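Local coordinates for phytase (Citrobacter braakii, PDB 3ZHC), which is a member of branch 2 of the histidine phosphatase superfamily, enzymes built around a mixed beta sheet flanked by helices, at residues Val36-Val41 with Gly323-Leu328; Tyr83-Phe88 with Leu126-Gln131; Pro60-Pro65 with Glu246-Pro251; Leu30-Ile35 with Phe356-Arg361. The protein carries 2 engineered substitutions. All blocks are in the same frame, centred on the assembly; numbering follows the deposited sequence. Where two conformers were deposited one is given.

Contact 1 is centred about 4 Å from the centre of the folded chain, where strand 28-38 ends in the RHG sequence characteristic of the family's active site; a formic acid sits about 6 Å from the side chain of R38. Contact 4 uses the same strand further back; it and contact 2 are each centred 20 Å from contact 1. Contact 2 packs onto contact 4 from the helical layer: F88 CE1 comes 3.5 Å from V33 CG2, and W87 lies against E357. Contact 3, at the surface with a formic acid of its own, still reaches contact 1 through V41 CG1, 3.5 Å from Q248 OE1. Contacts 3 and 4 are the most widely separated, 36 Å between centres.

Contact 1. Residues Val36-Val41 with Gly323-Leu328; sequences VSRHGV and GHDTNL
S37 and G323 join at the tight end of this contact, where two parallel strands run side by side. G323 N gives S37 O a nearly straight hydrogen bond of 2.6 Å, and H39 N gives G323 O a more bent one of 2.9 Å, so R38 is bracketed by the two. G323, without a side chain, leaves N327 OD1 room to come close and accept the N-H of H324, the N-cap of helix 325-335. L328 fills in with both branches: CD1 is 3.7 Å from R38 CB, and CD2 lies 4.1 Å from V36 CG1.

The other side is polar and holds water. R38 swings CG away from its own N (chi1 -179°) and runs out extended beside D325, and guanidinium and carboxylate stack with planes 20° apart. D325 OD2, 3.2 Å from R38 NH2, lies over the guanidinium face, so charge alone pairs them; NH1 binds T348 O and D346, while NH2 meets E240. Water 1 accepts from R38 NH2, donates to D325 OD1 (2.9 Å) and lies 3.0 Å from H39 NE2. The bond from H39 ND1 to G40 O, in the ring plane, fixes the imidazole's rotation. H39 and H324 meet rim to rim, and H324 NE2 bonds D110. RHG at a strand end facing an HD pair at a helix start is characteristic of the histidine phosphatase active site.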
# COMPACT_ATOMS: atom_id res chain seq x y z
N VAL B 36 6.43 7.05 -22.48
CA VAL B 36 7.72 7.23 -21.82
C VAL B 36 8.00 5.88 -21.16
O VAL B 36 7.30 5.49 -20.21
CB VAL B 36 7.73 8.34 -20.78
CG1 VAL B 36 9.10 8.43 -20.14
CG2 VAL B 36 7.38 9.65 -21.41
N SER B 37 8.99 5.16 -21.68
CA SER B 37 9.34 3.82 -21.20
C SER B 37 10.66 3.79 -20.49
O SER B 37 11.63 4.47 -20.91
CB SER B 37 9.43 2.85 -22.38
OG SER B 37 9.75 1.52 -21.95
N ARG B 38 10.71 3.03 -19.40
CA ARG B 38 11.96 2.67 -18.78
C ARG B 38 12.56 1.61 -19.67
O ARG B 38 11.84 0.79 -20.28
CB ARG B 38 11.78 2.08 -17.37
CG ARG B 38 13.11 1.72 -16.67
CD ARG B 38 12.96 0.98 -15.41
NE ARG B 38 14.26 0.59 -14.88
CZ ARG B 38 14.46 -0.23 -13.82
NH1 ARG B 38 13.44 -0.76 -13.13
NH2 ARG B 38 15.71 -0.51 -13.45
N HIS B 39 13.89 1.62 -19.74
CA HIS B 39 14.64 0.57 -20.41
C HIS B 39 14.27 -0.81 -19.88
O HIS B 39 13.77 -0.93 -18.74
CB HIS B 39 16.14 0.78 -20.22
CG HIS B 39 16.54 0.91 -18.78
ND1 HIS B 39 16.60 -0.17 -17.93
CD2 HIS B 39 16.89 1.99 -18.05
CE1 HIS B 39 16.97 0.24 -16.73
NE2 HIS B 39 17.15 1.54 -16.78
N GLY B 40 14.52 -1.84 -20.67
CA GLY B 40 14.23 -3.21 -20.27
C GLY B 40 15.19 -3.75 -19.22
O GLY B 40 16.03 -3.01 -18.69
N VAL B 41 15.07 -5.05 -18.94
CA VAL B 41 15.91 -5.74 -17.95
C VAL B 41 17.37 -5.58 -18.28
O VAL B 41 17.79 -5.83 -19.41
CB VAL B 41 15.57 -7.26 -17.83
CG1 VAL B 41 16.58 -8.01 -16.90
CG2 VAL B 41 14.14 -7.46 -17.34
N GLY B 323 13.72 5.89 -21.70
CA GLY B 323 14.46 6.50 -20.62
C GLY B 323 14.72 5.51 -19.51
O GLY B 323 14.89 4.31 -19.76
N HIS B 324 14.73 6.02 -18.27
CA HIS B 324 15.07 5.27 -17.07
C HIS B 324 13.99 5.35 -16.02
O HIS B 324 13.00 6.13 -16.16
CB HIS B 324 16.38 5.83 -16.51
CG HIS B 324 17.42 6.07 -17.56
ND1 HIS B 324 18.30 5.10 -17.95
CD2 HIS B 324 17.71 7.16 -18.30
CE1 HIS B 324 19.10 5.58 -18.89
NE2 HIS B 324 18.76 6.83 -19.12
N ASP B 325 14.16 4.56 -14.96
CA ASP B 325 13.24 4.60 -13.80
C ASP B 325 13.19 5.98 -13.14
O ASP B 325 12.13 6.41 -12.64
CB ASP B 325 13.50 3.47 -12.73
CG ASP B 325 15.00 3.18 -12.46
OD1 ASP B 325 15.90 3.96 -12.90
OD2 ASP B 325 15.27 2.16 -11.79
N THR B 326 14.34 6.68 -13.13
CA THR B 326 14.44 8.04 -12.59
C THR B 326 13.43 8.96 -13.28
O THR B 326 12.75 9.72 -12.62
CB THR B 326 15.86 8.60 -12.73
OG1 THR B 326 16.24 8.61 -14.10
CG2 THR B 326 16.86 7.76 -11.92
N ASN B 327 13.34 8.85 -14.62
CA ASN B 327 12.41 9.67 -15.42
C ASN B 327 10.95 9.37 -15.14
O ASN B 327 10.14 10.30 -15.05
CB ASN B 327 12.69 9.52 -16.92
CG ASN B 327 14.14 9.85 -17.29
OD1 ASN B 327 14.84 9.02 -17.86
ND2 ASN B 327 14.59 11.04 -16.94
N LEU B 328 10.59 8.08 -15.02
CA LEU B 328 9.21 7.68 -14.66
C LEU B 328 8.83 8.26 -13.30
O LEU B 328 7.71 8.76 -13.12
CB LEU B 328 9.04 6.15 -14.63
CG LEU B 328 9.25 5.36 -15.93
CD1 LEU B 328 9.02 3.88 -15.67
CD2 LEU B 328 8.33 5.85 -17.06
O HOH W 1 17.77 1.95 -13.88

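Contact 2. Residues Tyr83-Phe88 with Leu126-Gln131; sequences YQRLWF and LAPKCQ
R85 NH1 donates to L126 O over 2.9 Å, in a nearly straight bond (168° at the hydrogen) that lies in both the guanidinium plane and the carbonyl plane. The same nitrogen also makes a weak hydrogen bond to T98 O, so one end of the guanidinium ties together two pieces of backbone. Arginine suits the place through its reach: its chain runs straight from CG to NE (chi2 -161°) and passes beside the carbonyl, with CG and CD each 3.3 Å from L126 O. Its positive charge would probably be welcome here, since carbonyls at the C-terminal end of a helix carry partial negative charge.

Beside this polar link the contact is apolar. L126 turns CD1 onto the backbone of helix 71-90, 3.7 Å from R85 N, and the same methyl meets the edge of the F88 ring at CD2, 4.4 Å away. Leucine and phenylalanine suit this buried side, for both also rest on L318 of the central sheet. After L126 the chain leaves helix 113-126 at A127 and makes a type II turn to C130. P128 supplies the proline common at the second position of such a turn, and K129 takes the positive phi of the third (65°). C130 is then bonded to C99. The result is a helix end docked against the flank of a neighbouring helix, in the helical layer of an alpha/beta fold.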
# COMPACT_ATOMS: atom_id res chain seq x y z
N TYR B 83 2.29 -6.44 -28.03
CA TYR B 83 0.98 -6.14 -27.40
C TYR B 83 0.46 -4.76 -27.84
O TYR B 83 -0.71 -4.63 -28.19
CB TYR B 83 1.05 -6.22 -25.86
CG TYR B 83 -0.14 -5.59 -25.13
CD1 TYR B 83 -1.35 -6.28 -24.98
CD2 TYR B 83 -0.05 -4.29 -24.58
CE1 TYR B 83 -2.45 -5.70 -24.30
CE2 TYR B 83 -1.15 -3.71 -23.90
CZ TYR B 83 -2.35 -4.43 -23.78
OH TYR B 83 -3.42 -3.87 -23.12
N GLN B 84 1.35 -3.76 -27.81
CA GLN B 84 0.96 -2.39 -28.20
C GLN B 84 0.59 -2.28 -29.69
O GLN B 84 -0.33 -1.52 -30.03
CB GLN B 84 2.06 -1.36 -27.82
CG GLN B 84 2.30 -1.14 -26.27
CD GLN B 84 1.15 -0.44 -25.53
OE1 GLN B 84 -0.02 -0.66 -25.80
NE2 GLN B 84 1.51 0.39 -24.57
N ARG B 85 1.28 -3.04 -30.56
CA ARG B 85 0.91 -3.12 -32.00
C ARG B 85 -0.55 -3.58 -32.15
O ARG B 85 -1.34 -2.95 -32.83
CB ARG B 85 1.83 -4.09 -32.76
CG ARG B 85 1.52 -4.26 -34.28
CD ARG B 85 2.15 -5.56 -34.84
NE ARG B 85 1.71 -5.82 -36.22
CZ ARG B 85 2.22 -5.25 -37.33
NH1 ARG B 85 3.22 -4.33 -37.27
NH2 ARG B 85 1.72 -5.58 -38.54
N LEU B 86 -0.88 -4.70 -31.49
CA LEU B 86 -2.24 -5.29 -31.52
C LEU B 86 -3.28 -4.36 -30.92
O LEU B 86 -4.37 -4.20 -31.47
CB LEU B 86 -2.27 -6.65 -30.79
CG LEU B 86 -1.43 -7.78 -31.42
CD1 LEU B 86 -1.17 -8.89 -30.44
CD2 LEU B 86 -2.10 -8.31 -32.72
N TRP B 87 -2.94 -3.73 -29.79
CA TRP B 87 -3.87 -2.83 -29.10
C TRP B 87 -4.09 -1.53 -29.90
O TRP B 87 -5.23 -1.13 -30.09
CB TRP B 87 -3.41 -2.52 -27.67
CG TRP B 87 -4.47 -1.89 -26.88
CD1 TRP B 87 -5.57 -2.51 -26.32
CD2 TRP B 87 -4.59 -0.51 -26.56
NE1 TRP B 87 -6.35 -1.60 -25.67
CE2 TRP B 87 -5.78 -0.36 -25.80
CE3 TRP B 87 -3.81 0.61 -26.83
CZ2 TRP B 87 -6.20 0.87 -25.30
CZ3 TRP B 87 -4.23 1.85 -26.34
CH2 TRP B 87 -5.41 1.97 -25.59
N PHE B 88 -3.01 -0.90 -30.36
CA PHE B 88 -3.12 0.34 -31.18
C PHE B 88 -3.83 0.10 -32.54
O PHE B 88 -4.52 1.00 -33.04
CB PHE B 88 -1.75 1.01 -31.43
CG PHE B 88 -1.08 1.60 -30.18
CD1 PHE B 88 -1.82 2.27 -29.18
CD2 PHE B 88 0.31 1.50 -30.02
CE1 PHE B 88 -1.18 2.81 -28.04
CE2 PHE B 88 0.95 2.04 -28.89
CZ PHE B 88 0.20 2.69 -27.90
N LEU B 126 6.76 -4.03 -32.23
CA LEU B 126 5.74 -3.16 -32.81
C LEU B 126 5.67 -3.22 -34.33
O LEU B 126 4.59 -3.36 -34.89
CB LEU B 126 5.99 -1.68 -32.40
CG LEU B 126 4.89 -0.64 -32.77
CD1 LEU B 126 3.82 -0.55 -31.67
CD2 LEU B 126 5.50 0.75 -33.05
N ALA B 127 6.83 -3.10 -34.97
CA ALA B 127 6.94 -3.01 -36.42
C ALA B 127 8.21 -3.74 -36.93
O ALA B 127 9.13 -3.10 -37.46
CB ALA B 127 6.95 -1.57 -36.83
N PRO B 128 8.26 -5.08 -36.76
CA PRO B 128 9.45 -5.84 -37.21
C PRO B 128 9.64 -5.73 -38.71
O PRO B 128 8.66 -5.75 -39.46
CB PRO B 128 9.14 -7.29 -36.82
CG PRO B 128 7.70 -7.34 -36.55
CD PRO B 128 7.23 -5.97 -36.19
N LYS B 129 10.90 -5.61 -39.13
CA LYS B 129 11.28 -5.53 -40.54
C LYS B 129 10.76 -4.25 -41.26
O LYS B 129 10.61 -4.26 -42.48
CB LYS B 129 10.86 -6.82 -41.31
CG LYS B 129 11.30 -8.13 -40.63
CD LYS B 129 10.61 -9.32 -41.25
CE LYS B 129 11.08 -10.62 -40.62
NZ LYS B 129 10.77 -10.68 -39.16
N CYS B 130 10.52 -3.17 -40.48
CA CYS B 130 10.09 -1.86 -41.02
C CYS B 130 11.22 -0.81 -41.07
O CYS B 130 11.04 0.25 -41.65
CB CYS B 130 8.89 -1.32 -40.23
SG CYS B 130 7.43 -2.42 -40.28
N GLN B 131 12.38 -1.14 -40.45
CA GLN B 131 13.58 -0.27 -40.44
C GLN B 131 13.31 1.14 -39.86
O GLN B 131 13.93 2.13 -40.27
CB GLN B 131 14.21 -0.17 -41.85
CG GLN B 131 14.61 -1.50 -42.47
CD GLN B 131 15.48 -1.34 -43.72
OE1 GLN B 131 16.06 -0.28 -43.95
NE2 GLN B 131 15.57 -2.40 -44.52

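Contact 3. Residues Pro60-Pro65 with Glu246-Pro251; sequences PQWDVP and EAQGMP. With FMT (formic acid), chain R.
A Met-aromatic contact joins M250 to W62, linking the loop before helix 71-90 to the chain leaving helix 231-247. The terminal methyl does most of the touching: M250 CE sits 3.4 Å from the centroid of the five-membered ring of W62, only 15° off the ring normal, a CH-pi contact squarely over the face. M250 SD is further back and approaches obliquely, 4.5 Å from that centroid, while P60 CB packs on the sulfur at 4.1 Å. Methionine suits this position because its unbranched chain, extended beyond CG (chi2 -163°, chi3 168°), can carry a polarisable sulfur and a slim methyl across to a flat indole.

Q248 meets the six-membered part of the same indole with its aliphatic carbons, CG coming 3.5 Å from W62 CZ3. The polar end of this glutamine is used elsewhere, OE1 being hydrogen-bonded to T70 OG1, so the residue offers carbon to the ring and oxygen to the neighbouring loop. L244 and Q245 of the helix add to the packing round W62.

A formic acid molecule, probably from the crystallisation liquor, lies beside the tryptophan. D63 N makes only weak hydrogen bonds to it, the shorter 3.2 Å to O1, and Q248 NE2 is 3.6 Å from its carbon.

What brings M250 round is the helix end. With positive phi at G249, a conformation glycine takes easily, and two bonds back into the last turn, one of them G249 N to E246 O at 2.9 Å, the helix ends in a Schellman motif, followed by surface packing of M250 on W62 of the loop before helix 71-90.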
# COMPACT_ATOMS: atom_id res chain seq x y z
N PRO B 60 25.67 -13.58 -8.08
CA PRO B 60 25.66 -14.12 -9.44
C PRO B 60 26.19 -13.10 -10.43
O PRO B 60 25.90 -11.90 -10.28
CB PRO B 60 24.16 -14.40 -9.72
CG PRO B 60 23.49 -14.33 -8.47
CD PRO B 60 24.31 -13.57 -7.50
N GLN B 61 26.94 -13.56 -11.42
CA GLN B 61 27.53 -12.68 -12.42
C GLN B 61 26.63 -12.56 -13.61
O GLN B 61 25.84 -13.46 -13.89
CB GLN B 61 28.92 -13.20 -12.85
CG GLN B 61 29.92 -13.36 -11.71
CD GLN B 61 30.14 -12.10 -10.94
OE1 GLN B 61 30.57 -11.11 -11.50
NE2 GLN B 61 29.84 -12.13 -9.64
N TRP B 62 26.75 -11.44 -14.32
CA TRP B 62 25.97 -11.15 -15.52
C TRP B 62 26.95 -11.07 -16.68
O TRP B 62 27.98 -10.42 -16.55
CB TRP B 62 25.25 -9.83 -15.33
CG TRP B 62 24.18 -9.84 -14.27
CD1 TRP B 62 24.36 -10.00 -12.91
CD2 TRP B 62 22.76 -9.69 -14.47
NE1 TRP B 62 23.14 -9.96 -12.26
CE2 TRP B 62 22.15 -9.77 -13.19
CE3 TRP B 62 21.96 -9.49 -15.61
CZ2 TRP B 62 20.75 -9.65 -13.02
CZ3 TRP B 62 20.57 -9.38 -15.44
CH2 TRP B 62 19.98 -9.46 -14.16
N ASP B 63 26.66 -11.72 -17.82
CA ASP B 63 27.69 -11.70 -18.97
C ASP B 63 27.76 -10.39 -19.78
O ASP B 63 28.82 -10.11 -20.37
CB ASP B 63 27.65 -12.97 -19.90
CG ASP B 63 26.32 -13.54 -20.05
OD1 ASP B 63 25.48 -12.85 -20.64
OD2 ASP B 63 26.11 -14.70 -19.58
N VAL B 64 26.69 -9.60 -19.79
CA VAL B 64 26.75 -8.27 -20.42
C VAL B 64 27.42 -7.32 -19.43
O VAL B 64 27.36 -7.55 -18.23
CB VAL B 64 25.37 -7.72 -20.84
CG1 VAL B 64 24.70 -8.68 -21.83
CG2 VAL B 64 24.47 -7.45 -19.62
N PRO B 65 28.06 -6.23 -19.92
CA PRO B 65 28.65 -5.22 -18.99
C PRO B 65 27.62 -4.62 -18.01
O PRO B 65 26.42 -4.65 -18.29
CB PRO B 65 29.15 -4.12 -19.94
CG PRO B 65 29.31 -4.79 -21.26
CD PRO B 65 28.31 -5.89 -21.33
N GLU B 246 15.44 -12.00 -10.93
CA GLU B 246 14.17 -12.68 -11.17
C GLU B 246 13.65 -12.42 -12.60
O GLU B 246 13.39 -13.37 -13.35
CB GLU B 246 13.13 -12.21 -10.14
CG GLU B 246 11.76 -12.94 -10.16
CD GLU B 246 11.80 -14.39 -9.69
OE1 GLU B 246 12.62 -14.75 -8.84
OE2 GLU B 246 10.99 -15.17 -10.19
N ALA B 247 13.51 -11.15 -12.97
CA ALA B 247 13.03 -10.77 -14.34
C ALA B 247 13.91 -11.32 -15.48
O ALA B 247 13.41 -11.61 -16.57
CB ALA B 247 12.89 -9.25 -14.45
N GLN B 248 15.21 -11.45 -15.20
CA GLN B 248 16.20 -12.04 -16.13
C GLN B 248 16.07 -13.57 -16.28
O GLN B 248 16.62 -14.14 -17.20
CB GLN B 248 17.64 -11.68 -15.67
CG GLN B 248 18.85 -12.22 -16.54
CD GLN B 248 18.79 -11.78 -18.00
OE1 GLN B 248 18.08 -10.84 -18.37
NE2 GLN B 248 19.56 -12.46 -18.85
N GLY B 249 15.34 -14.23 -15.37
CA GLY B 249 15.17 -15.66 -15.39
C GLY B 249 16.35 -16.40 -14.80
O GLY B 249 16.59 -17.57 -15.15
N MET B 250 17.08 -15.74 -13.88
CA MET B 250 18.24 -16.36 -13.25
C MET B 250 17.78 -17.48 -12.32
O MET B 250 16.87 -17.28 -11.52
CB MET B 250 19.11 -15.36 -12.49
CG MET B 250 19.89 -14.48 -13.39
SD MET B 250 21.21 -13.67 -12.53
CE MET B 250 22.14 -13.01 -13.92
N PRO B 251 18.42 -18.66 -12.42
CA PRO B 251 17.98 -19.87 -11.67
C PRO B 251 17.99 -19.73 -10.14
O PRO B 251 17.14 -20.30 -9.49
CB PRO B 251 18.96 -20.94 -12.13
CG PRO B 251 20.13 -20.15 -12.70
CD PRO B 251 19.66 -18.91 -13.20
C FMT R . 23.06 -12.02 -18.11
O1 FMT R . 23.66 -11.29 -18.92
O2 FMT R . 23.56 -13.00 -17.54

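Contact 4. Residues Leu30-Ile35 with Phe356-Arg361; sequences LERVVI and FEKWKR
Two residues, E31 and R32, lie opposite the single K358, a classic beta bulge that interrupts the antiparallel pairing of strands 28-38 and 353-361. K358 O takes a sound bond from E31 N (2.9 Å) and a weak, long one from R32 N, while K358 N gives R32 O a short bond of 2.7 Å. Beyond the bulge V34 and F356 form a hydrogen-bonded pair, each N reaching the other's O at 2.8 Å.

On the R32 side, K358 NZ stands over the guanidinium face, 3.7 Å from CZ. This like-charged pair is steadied by backbone carbonyls near the end of helix 282-301: L300 O holds the lysine, and A299 O and T302 O the arginine. Water 2 donates to E31 OE1 and weakly meets both cations. E31 OE2 also makes a long salt bridge to K360 NZ.

On the face of L30, V33, E357 and W359, the flat indole offers a leucine methyl a wide apolar surface: L30 CD1 makes a CH-pi contact 3.8 Å from the centroid of its five-membered ring, 20° off the normal. E357 fixes the indole: its OE2 pairs with K395 and its OE1 accepts W359 NE1 at 2.9 Å, close to the ring plane.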
# COMPACT_ATOMS: atom_id res chain seq x y z
N LEU B 30 -9.05 7.07 -30.79
CA LEU B 30 -7.65 7.28 -30.40
C LEU B 30 -6.90 7.91 -31.55
O LEU B 30 -6.84 7.32 -32.63
CB LEU B 30 -6.98 5.95 -30.01
CG LEU B 30 -5.58 5.98 -29.39
CD1 LEU B 30 -5.59 6.72 -28.08
CD2 LEU B 30 -5.07 4.57 -29.19
N GLU B 31 -6.34 9.11 -31.33
CA GLU B 31 -5.63 9.86 -32.40
C GLU B 31 -4.11 9.92 -32.25
O GLU B 31 -3.41 9.91 -33.26
CB GLU B 31 -6.21 11.28 -32.52
CG GLU B 31 -7.57 11.33 -33.30
CD GLU B 31 -8.00 12.75 -33.67
OE1 GLU B 31 -7.73 13.72 -32.90
OE2 GLU B 31 -8.63 12.90 -34.76
N ARG B 32 -3.61 9.98 -31.01
CA ARG B 32 -2.16 10.07 -30.72
C ARG B 32 -1.78 9.42 -29.40
O ARG B 32 -2.57 9.41 -28.46
CB ARG B 32 -1.70 11.53 -30.65
CG ARG B 32 -2.03 12.37 -31.83
CD ARG B 32 -1.47 13.73 -31.68
NE ARG B 32 -1.87 14.62 -32.77
CZ ARG B 32 -1.51 15.90 -32.88
NH1 ARG B 32 -0.72 16.48 -31.95
NH2 ARG B 32 -1.94 16.63 -33.92
N VAL B 33 -0.56 8.88 -29.33
CA VAL B 33 -0.01 8.30 -28.10
C VAL B 33 1.45 8.71 -27.90
O VAL B 33 2.22 8.78 -28.84
CB VAL B 33 -0.13 6.72 -28.07
CG1 VAL B 33 0.52 6.12 -26.79
CG2 VAL B 33 -1.59 6.28 -28.16
N VAL B 34 1.80 9.00 -26.66
CA VAL B 34 3.18 9.21 -26.27
C VAL B 34 3.44 8.21 -25.18
O VAL B 34 2.66 8.10 -24.25
CB VAL B 34 3.46 10.63 -25.77
CG1 VAL B 34 4.96 10.77 -25.36
CG2 VAL B 34 3.13 11.65 -26.82
N ILE B 35 4.53 7.45 -25.32
CA ILE B 35 4.97 6.48 -24.33
C ILE B 35 6.31 6.91 -23.81
O ILE B 35 7.23 7.14 -24.60
CB ILE B 35 5.09 5.06 -24.92
CG1 ILE B 35 3.73 4.55 -25.39
CG2 ILE B 35 5.70 4.07 -23.88
CD1 ILE B 35 3.77 3.15 -26.11
N PHE B 356 0.50 8.17 -22.46
CA PHE B 356 -0.35 9.35 -22.60
C PHE B 356 -1.10 9.19 -23.93
O PHE B 356 -0.49 9.23 -24.99
CB PHE B 356 0.50 10.62 -22.60
CG PHE B 356 1.31 10.81 -21.34
CD1 PHE B 356 2.58 10.23 -21.21
CD2 PHE B 356 0.81 11.56 -20.27
CE1 PHE B 356 3.35 10.41 -20.03
CE2 PHE B 356 1.57 11.74 -19.09
CZ PHE B 356 2.84 11.16 -18.98
N GLU B 357 -2.42 9.00 -23.84
CA GLU B 357 -3.30 8.77 -24.99
C GLU B 357 -4.19 9.97 -25.27
O GLU B 357 -4.82 10.47 -24.37
CB GLU B 357 -4.20 7.57 -24.72
CG GLU B 357 -3.49 6.23 -24.64
CD GLU B 357 -4.35 5.13 -24.03
OE1 GLU B 357 -5.57 5.32 -23.85
OE2 GLU B 357 -3.79 4.06 -23.72
N LYS B 358 -4.22 10.42 -26.53
CA LYS B 358 -5.10 11.51 -26.98
C LYS B 358 -6.33 10.89 -27.66
O LYS B 358 -6.20 10.28 -28.73
CB LYS B 358 -4.40 12.46 -27.93
CG LYS B 358 -5.23 13.70 -28.33
CD LYS B 358 -4.43 14.60 -29.22
CE LYS B 358 -5.20 15.77 -29.70
NZ LYS B 358 -4.43 16.53 -30.75
N TRP B 359 -7.49 11.04 -27.02
CA TRP B 359 -8.77 10.56 -27.52
C TRP B 359 -9.62 11.74 -28.02
O TRP B 359 -9.68 12.79 -27.36
CB TRP B 359 -9.53 9.82 -26.43
CG TRP B 359 -8.91 8.56 -26.02
CD1 TRP B 359 -7.94 8.39 -25.07
CD2 TRP B 359 -9.21 7.27 -26.53
NE1 TRP B 359 -7.61 7.06 -24.96
CE2 TRP B 359 -8.38 6.34 -25.85
CE3 TRP B 359 -10.10 6.79 -27.51
CZ2 TRP B 359 -8.41 4.96 -26.11
CZ3 TRP B 359 -10.14 5.40 -27.77
CH2 TRP B 359 -9.29 4.51 -27.07
N LYS B 360 -10.28 11.56 -29.18
CA LYS B 360 -11.21 12.56 -29.73
C LYS B 360 -12.63 12.04 -29.52
O LYS B 360 -12.93 10.92 -29.94
CB LYS B 360 -10.98 12.82 -31.22
CG LYS B 360 -11.84 14.00 -31.79
CD LYS B 360 -11.66 14.20 -33.31
CE LYS B 360 -12.38 13.12 -34.13
NZ LYS B 360 -12.36 13.40 -35.62
N ARG B 361 -13.47 12.84 -28.87
CA ARG B 361 -14.89 12.50 -28.69
C ARG B 361 -15.56 12.82 -30.02
O ARG B 361 -15.47 13.96 -30.50
CB ARG B 361 -15.50 13.29 -27.56
CG ARG B 361 -16.98 12.98 -27.24
CD ARG B 361 -17.56 14.05 -26.29
NE ARG B 361 -17.44 13.72 -24.87
CZ ARG B 361 -17.53 14.61 -23.87
NH1 ARG B 361 -17.73 15.94 -24.10
NH2 ARG B 361 -17.42 14.19 -22.61
O HOH W 2 -5.08 14.43 -33.42